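Local coordinates for protein sensor kinase CusS (Escherichia coli, PDB 5KU5) that senses periplasmic copper and silver ions and, as the histidine kinase of a two-component system, activates the response regulator CusR by phosphorylation, at residues Glu8-Asp13 and Leu134-His139; Tyr89-Pro94 and Trp111-Leu116. All blocks are in the same frame, centred on the assembly; numbering follows the deposited sequence.

Contact 1 (Glu8-Asp13 and Leu134-His139). With AG (silver ion), chain F.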
loop_
_atom_site.group_PDB
_atom_site.type_symbol
_atom_site.label_atom_id
_atom_site.label_comp_id
_atom_site.label_asym_id
_atom_site.label_seq_id
_atom_site.Cartn_x
_atom_site.Cartn_y
_atom_site.Cartn_z
ATOM N N GLU A 8 4.306 8.167 -11.552
ATOM C CA GLU A 8 3.257 7.211 -11.937
ATOM C C GLU A 8 3.038 6.116 -10.885
ATOM O O GLU A 8 1.892 5.730 -10.633
ATOM C CB GLU A 8 3.552 6.589 -13.311
ATOM C CG GLU A 8 3.404 7.554 -14.485
ATOM C CD GLU A 8 1.967 8.001 -14.732
ATOM O OE1 GLU A 8 1.034 7.175 -14.610
ATOM O OE2 GLU A 8 1.763 9.189 -15.057
ATOM N N GLN A 9 4.124 5.627 -10.279
ATOM C CA GLN A 9 4.031 4.737 -9.106
ATOM C C GLN A 9 3.146 5.354 -8.018
ATOM O O GLN A 9 2.221 4.711 -7.525
ATOM C CB GLN A 9 5.413 4.442 -8.501
ATOM C CG GLN A 9 6.253 3.410 -9.230
ATOM C CD GLN A 9 7.551 3.110 -8.488
ATOM O OE1 GLN A 9 8.292 4.028 -8.123
ATOM N NE2 GLN A 9 7.828 1.829 -8.252
ATOM N N ASP A 10 3.441 6.605 -7.671
ATOM C CA ASP A 10 2.700 7.341 -6.637
ATOM C C ASP A 10 1.251 7.601 -7.026
ATOM O O ASP A 10 0.347 7.390 -6.220
ATOM C CB ASP A 10 3.387 8.676 -6.322
ATOM C CG ASP A 10 4.766 8.497 -5.720
ATOM O OD1 ASP A 10 5.149 7.342 -5.430
ATOM O OD2 ASP A 10 5.479 9.503 -5.537
ATOM N N ILE A 11 1.040 8.058 -8.258
ATOM C CA ILE A 11 -0.312 8.319 -8.781
ATOM C C ILE A 11 -1.201 7.069 -8.695
ATOM O O ILE A 11 -2.371 7.166 -8.319
ATOM C CB ILE A 11 -0.251 8.889 -10.219
ATOM C CG1 ILE A 11 0.236 10.346 -10.169
ATOM C CG2 ILE A 11 -1.608 8.819 -10.918
ATOM C CD1 ILE A 11 0.787 10.871 -11.477
ATOM N N ASN A 12 -0.633 5.910 -9.023
ATOM C CA ASN A 12 -1.339 4.634 -8.906
ATOM C C ASN A 12 -1.733 4.299 -7.461
ATOM O O ASN A 12 -2.862 3.872 -7.208
ATOM C CB ASN A 12 -0.491 3.507 -9.506
ATOM C CG ASN A 12 -1.196 2.162 -9.478
ATOM O OD1 ASN A 12 -0.680 1.193 -8.921
ATOM N ND2 ASN A 12 -2.385 2.101 -10.071
ATOM N N ASP A 13 -0.802 4.486 -6.524
ATOM C CA ASP A 13 -1.093 4.317 -5.090
ATOM C C ASP A 13 -2.172 5.297 -4.622
ATOM O O ASP A 13 -3.098 4.906 -3.910
ATOM C CB ASP A 13 0.172 4.501 -4.235
ATOM C CG ASP A 13 1.201 3.388 -4.436
ATOM O OD1 ASP A 13 0.899 2.385 -5.122
ATOM O OD2 ASP A 13 2.322 3.516 -3.893
ATOM N N LEU A 134 0.877 11.343 -0.026
ATOM C CA LEU A 134 1.717 10.136 -0.018
ATOM C C LEU A 134 3.188 10.528 0.091
ATOM O O LEU A 134 3.643 11.433 -0.610
ATOM C CB LEU A 134 1.499 9.322 -1.301
ATOM C CG LEU A 134 2.366 8.072 -1.516
ATOM C CD1 LEU A 134 2.050 7.017 -0.471
ATOM C CD2 LEU A 134 2.168 7.507 -2.914
ATOM N N SER A 135 3.930 9.829 0.950
ATOM C CA SER A 135 5.349 10.119 1.173
ATOM C C SER A 135 6.198 9.834 -0.064
ATOM O O SER A 135 6.093 8.760 -0.657
ATOM C CB SER A 135 5.898 9.308 2.347
ATOM O OG SER A 135 7.306 9.461 2.445
ATOM N N ILE A 136 7.045 10.795 -0.426
ATOM C CA ILE A 136 7.962 10.657 -1.563
ATOM C C ILE A 136 9.434 10.743 -1.146
ATOM O O ILE A 136 10.308 10.881 -1.997
ATOM C CB ILE A 136 7.647 11.695 -2.673
ATOM C CG1 ILE A 136 7.950 13.133 -2.228
ATOM C CG2 ILE A 136 6.190 11.580 -3.088
ATOM C CD1 ILE A 136 7.839 14.155 -3.343
ATOM N N ASP A 137 9.712 10.638 0.152
ATOM C CA ASP A 137 11.076 10.823 0.662
ATOM C C ASP A 137 12.048 9.787 0.111
ATOM O O ASP A 137 13.186 10.123 -0.218
ATOM C CB ASP A 137 11.105 10.794 2.190
ATOM C CG ASP A 137 10.311 11.926 2.803
ATOM O OD1 ASP A 137 9.065 11.878 2.742
ATOM O OD2 ASP A 137 10.925 12.860 3.353
ATOM N N PHE A 138 11.591 8.543 -0.011
ATOM C CA PHE A 138 12.419 7.478 -0.580
ATOM C C PHE A 138 12.776 7.754 -2.048
ATOM O O PHE A 138 13.889 7.439 -2.464
ATOM C CB PHE A 138 11.750 6.103 -0.413
ATOM C CG PHE A 138 12.700 4.941 -0.530
ATOM C CD1 PHE A 138 13.835 4.860 0.280
ATOM C CD2 PHE A 138 12.456 3.909 -1.434
ATOM C CE1 PHE A 138 14.711 3.788 0.175
ATOM C CE2 PHE A 138 13.325 2.834 -1.538
ATOM C CZ PHE A 138 14.454 2.772 -0.735
ATOM N N HIS A 139 11.860 8.358 -2.812
ATOM C CA HIS A 139 12.162 8.825 -4.186
ATOM C C HIS A 139 13.294 9.851 -4.185
ATOM O O HIS A 139 14.245 9.734 -4.958
ATOM C CB HIS A 139 10.943 9.466 -4.881
ATOM C CG HIS A 139 9.785 8.539 -5.086
ATOM N ND1 HIS A 139 9.884 7.384 -5.821
ATOM C CD2 HIS A 139 8.495 8.615 -4.683
ATOM C CE1 HIS A 139 8.712 6.776 -5.854
ATOM N NE2 HIS A 139 7.853 7.502 -5.168
HETATM AG AG AG F . 11.716 5.743 -5.712
HETATM O O HOH W 1 6.249 7.086 -2.919
#
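Q9 meets H139 where the long N-terminal helix 2-25 passes the start of the C-terminal helix 137-146 in the periplasmic sensor domain. Its OE1 lies in the plane of the imidazole, at the ring edge, 3.6 Å from H139 CE1, while Q9 NE2 is hydrogen-bonded to OE1 of Q9 of the second subunit. D10 CB faces segment 134-139 and, with CG anti to the carbonyl carbon (chi1 -64°), the carboxylate comes to the H139 ring edge, where H139 NE2 donates to the syn side of D10 OD1 at 2.7 Å. Carboxylate and ring planes are turned 52° apart. Water 1 donates to both D10 OD1 and the carbonyl oxygen of S135, and D10 OD2 forms a salt bridge with R112. L134 CD2 packs on the helix backbone, 3.8 Å from D10 CA, and D13 CB touches the same methyl. The other ring nitrogen, H139 ND1, binds silver at 2.5 Å, and H5 of the second subunit supplies the other histidine ligand at the dimer interface. D10 is thus a second-shell residue: its bond and the metal bond together hold the ring's rotation, and by keeping the proton on NE2 it leaves ND1 to silver, probably as a stronger donor.

Contact 2 (Tyr89-Pro94 and Trp111-Leu116)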
loop_
_atom_site.group_PDB
_atom_site.type_symbol
_atom_site.label_atom_id
_atom_site.label_comp_id
_atom_site.label_asym_id
_atom_site.label_seq_id
_atom_site.Cartn_x
_atom_site.Cartn_y
_atom_site.Cartn_z
ATOM N N TYR A 89 0.178 17.900 -6.532
ATOM C CA TYR A 89 1.048 18.893 -5.901
ATOM C C TYR A 89 2.192 18.264 -5.129
ATOM O O TYR A 89 2.126 17.100 -4.738
ATOM C CB TYR A 89 0.239 19.782 -4.965
ATOM C CG TYR A 89 -0.787 20.608 -5.694
ATOM C CD1 TYR A 89 -0.424 21.780 -6.358
ATOM C CD2 TYR A 89 -2.117 20.212 -5.740
ATOM C CE1 TYR A 89 -1.363 22.539 -7.039
ATOM C CE2 TYR A 89 -3.063 20.965 -6.414
ATOM C CZ TYR A 89 -2.680 22.125 -7.064
ATOM O OH TYR A 89 -3.611 22.874 -7.736
ATOM N N LEU A 90 3.235 19.064 -4.919
ATOM C CA LEU A 90 4.372 18.696 -4.096
ATOM C C LEU A 90 4.356 19.543 -2.825
ATOM O O LEU A 90 4.306 20.770 -2.899
ATOM C CB LEU A 90 5.674 18.918 -4.863
ATOM C CG LEU A 90 5.858 18.039 -6.106
ATOM C CD1 LEU A 90 7.026 18.531 -6.944
ATOM C CD2 LEU A 90 6.051 16.576 -5.730
ATOM N N LEU A 91 4.369 18.876 -1.670
ATOM C CA LEU A 91 4.523 19.532 -0.375
ATOM C C LEU A 91 5.899 19.200 0.190
ATOM O O LEU A 91 6.331 18.043 0.130
ATOM C CB LEU A 91 3.451 19.053 0.606
ATOM C CG LEU A 91 1.989 19.056 0.160
ATOM C CD1 LEU A 91 1.122 18.460 1.257
ATOM C CD2 LEU A 91 1.513 20.456 -0.193
ATOM N N SER A 92 6.579 20.209 0.739
ATOM C CA SER A 92 7.860 20.020 1.437
ATOM C C SER A 92 7.686 19.974 2.969
ATOM O O SER A 92 8.635 20.198 3.721
ATOM C CB SER A 92 8.848 21.115 1.029
ATOM O OG SER A 92 8.450 22.379 1.525
ATOM N N GLY A 93 6.466 19.680 3.415
ATOM C CA GLY A 93 6.144 19.438 4.822
ATOM C C GLY A 93 4.686 19.019 4.876
ATOM O O GLY A 93 4.009 19.034 3.845
ATOM N N PRO A 94 4.175 18.643 6.061
ATOM C CA PRO A 94 4.830 18.582 7.360
ATOM C C PRO A 94 5.671 17.325 7.543
ATOM O O PRO A 94 5.701 16.453 6.667
ATOM C CB PRO A 94 3.648 18.541 8.330
ATOM C CG PRO A 94 2.586 17.823 7.582
ATOM C CD PRO A 94 2.776 18.181 6.135
ATOM N N TRP A 111 5.899 15.119 0.223
ATOM C CA TRP A 111 4.627 14.499 -0.163
ATOM C C TRP A 111 4.184 14.837 -1.585
ATOM O O TRP A 111 4.427 15.943 -2.077
ATOM C CB TRP A 111 3.518 14.915 0.819
ATOM C CG TRP A 111 3.936 14.839 2.251
ATOM C CD1 TRP A 111 4.541 15.821 2.975
ATOM C CD2 TRP A 111 3.816 13.711 3.123
ATOM N NE1 TRP A 111 4.797 15.381 4.250
ATOM C CE2 TRP A 111 4.365 14.085 4.367
ATOM C CE3 TRP A 111 3.291 12.419 2.974
ATOM C CZ2 TRP A 111 4.406 13.214 5.464
ATOM C CZ3 TRP A 111 3.329 11.550 4.064
ATOM C CH2 TRP A 111 3.884 11.955 5.295
ATOM N N ARG A 112 3.539 13.864 -2.230
ATOM C CA ARG A 112 2.723 14.102 -3.419
ATOM C C ARG A 112 1.287 14.163 -2.936
ATOM O O ARG A 112 0.818 13.219 -2.284
ATOM C CB ARG A 112 2.885 12.996 -4.467
ATOM C CG ARG A 112 3.853 13.367 -5.572
ATOM C CD ARG A 112 3.888 12.358 -6.708
ATOM N NE ARG A 112 4.871 12.804 -7.695
ATOM C CZ ARG A 112 6.177 12.534 -7.681
ATOM N NH1 ARG A 112 6.726 11.743 -6.759
ATOM N NH2 ARG A 112 6.947 13.051 -8.633
ATOM N N MET A 113 0.600 15.263 -3.260
ATOM C CA MET A 113 -0.752 15.522 -2.764
ATOM C C MET A 113 -1.756 15.650 -3.904
ATOM O O MET A 113 -1.459 16.255 -4.935
ATOM C CB MET A 113 -0.772 16.797 -1.913
ATOM C CG MET A 113 -2.115 17.103 -1.256
ATOM S SD MET A 113 -3.229 18.100 -2.273
ATOM C CE MET A 113 -2.410 19.692 -2.214
ATOM N N ILE A 114 -2.942 15.081 -3.695
ATOM C CA ILE A 114 -4.103 15.291 -4.552
ATOM C C ILE A 114 -5.298 15.574 -3.652
ATOM O O ILE A 114 -5.241 15.339 -2.439
ATOM C CB ILE A 114 -4.412 14.077 -5.461
ATOM C CG1 ILE A 114 -4.625 12.791 -4.648
ATOM C CG2 ILE A 114 -3.293 13.882 -6.475
ATOM C CD1 ILE A 114 -5.378 11.723 -5.409
ATOM N N ASN A 115 -6.374 16.077 -4.246
ATOM C CA ASN A 115 -7.638 16.252 -3.536
ATOM C C ASN A 115 -8.829 15.972 -4.441
ATOM O O ASN A 115 -8.725 16.094 -5.660
ATOM C CB ASN A 115 -7.736 17.663 -2.947
ATOM C CG ASN A 115 -7.659 18.746 -4.009
ATOM O OD1 ASN A 115 -8.680 19.168 -4.546
ATOM N ND2 ASN A 115 -6.447 19.177 -4.334
ATOM N N LEU A 116 -9.954 15.598 -3.831
ATOM C CA LEU A 116 -11.192 15.328 -4.563
ATOM C C LEU A 116 -12.429 15.566 -3.692
ATOM O O LEU A 116 -12.347 15.442 -2.463
ATOM C CB LEU A 116 -11.211 13.892 -5.102
ATOM C CG LEU A 116 -11.299 12.720 -4.109
ATOM C CD1 LEU A 116 -11.891 11.488 -4.781
ATOM C CD2 LEU A 116 -9.944 12.398 -3.493
#
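Strand 89-91 pairs with the start of strand 111-122 as an antiparallel beta pair within the central sheet of the PDC-type sensor fold. The short axes approach to 4.7 Å, with N-to-C directions 134° apart. Two hydrogen-bonded pairs, Y89 with M113 and L91 with W111, flank the non-hydrogen-bonded pair L90-R112. Both bonds of the Y89-M113 pair measure 2.8 Å between N and O; the CA atoms of L90 and R112 add C-H...O contacts to the carbonyl oxygens of W111 and Y89.

Y89, L91, W111 and M113 project from one face of the sheet. In one of its two modelled conformers M113 starts with CG anti to the backbone N, then bends at chi2 and chi3, and its CE methyl comes alongside the tyrosine, 3.6 Å from Y89 CD2. The sulfur of that conformer makes a Met-aromatic contact, SD standing 5.5 Å from the centroid of the Y89 ring and oblique to it. The L91 and M113 side chains cross, L91 CD1 4.0 Å from M113 CB, and L91 CB packs against W111 CB. On the other face L90 and R112 run side by side: L90 CD2 lies 3.9 Å from R112 CG and over one face of the guanidinium, whose NE forms a salt bridge with D80.

Beyond the strand, the chain turns through G93 and a cis peptide bond into P94, wrapping the edge of the W111 indole. The G93 carbonyl oxygen approaches CD1 obliquely. W111 NE1 then donates to P94 O over 2.8 Å at an N-H...O angle of 159°, with the acceptor oxygen only 5° out of the indole plane.

In the fold
Both contacts are largely buried, but contact 1 forms part of the dimer interface with its silver ion, whereas contact 2 lies nearer the centre of the chain and is touched by no second subunit. Contact 2 joins neighbouring strands by backbone bonds and apolar side chains; contact 1 joins helix 2-25 to the end of strand 125-135 and helix 137-146 through a histidine-carboxylate pair, with one leucine packed on the helix. Strands 111-122 and 125-135 are neighbours in the same sheet, and the W111 indole packs against the L134-S135 backbone. R112 also bridges the two, its NH1 lying 2.8 Å from D10 OD2, so the aspartate behind the metal-binding histidine is tied to the sheet.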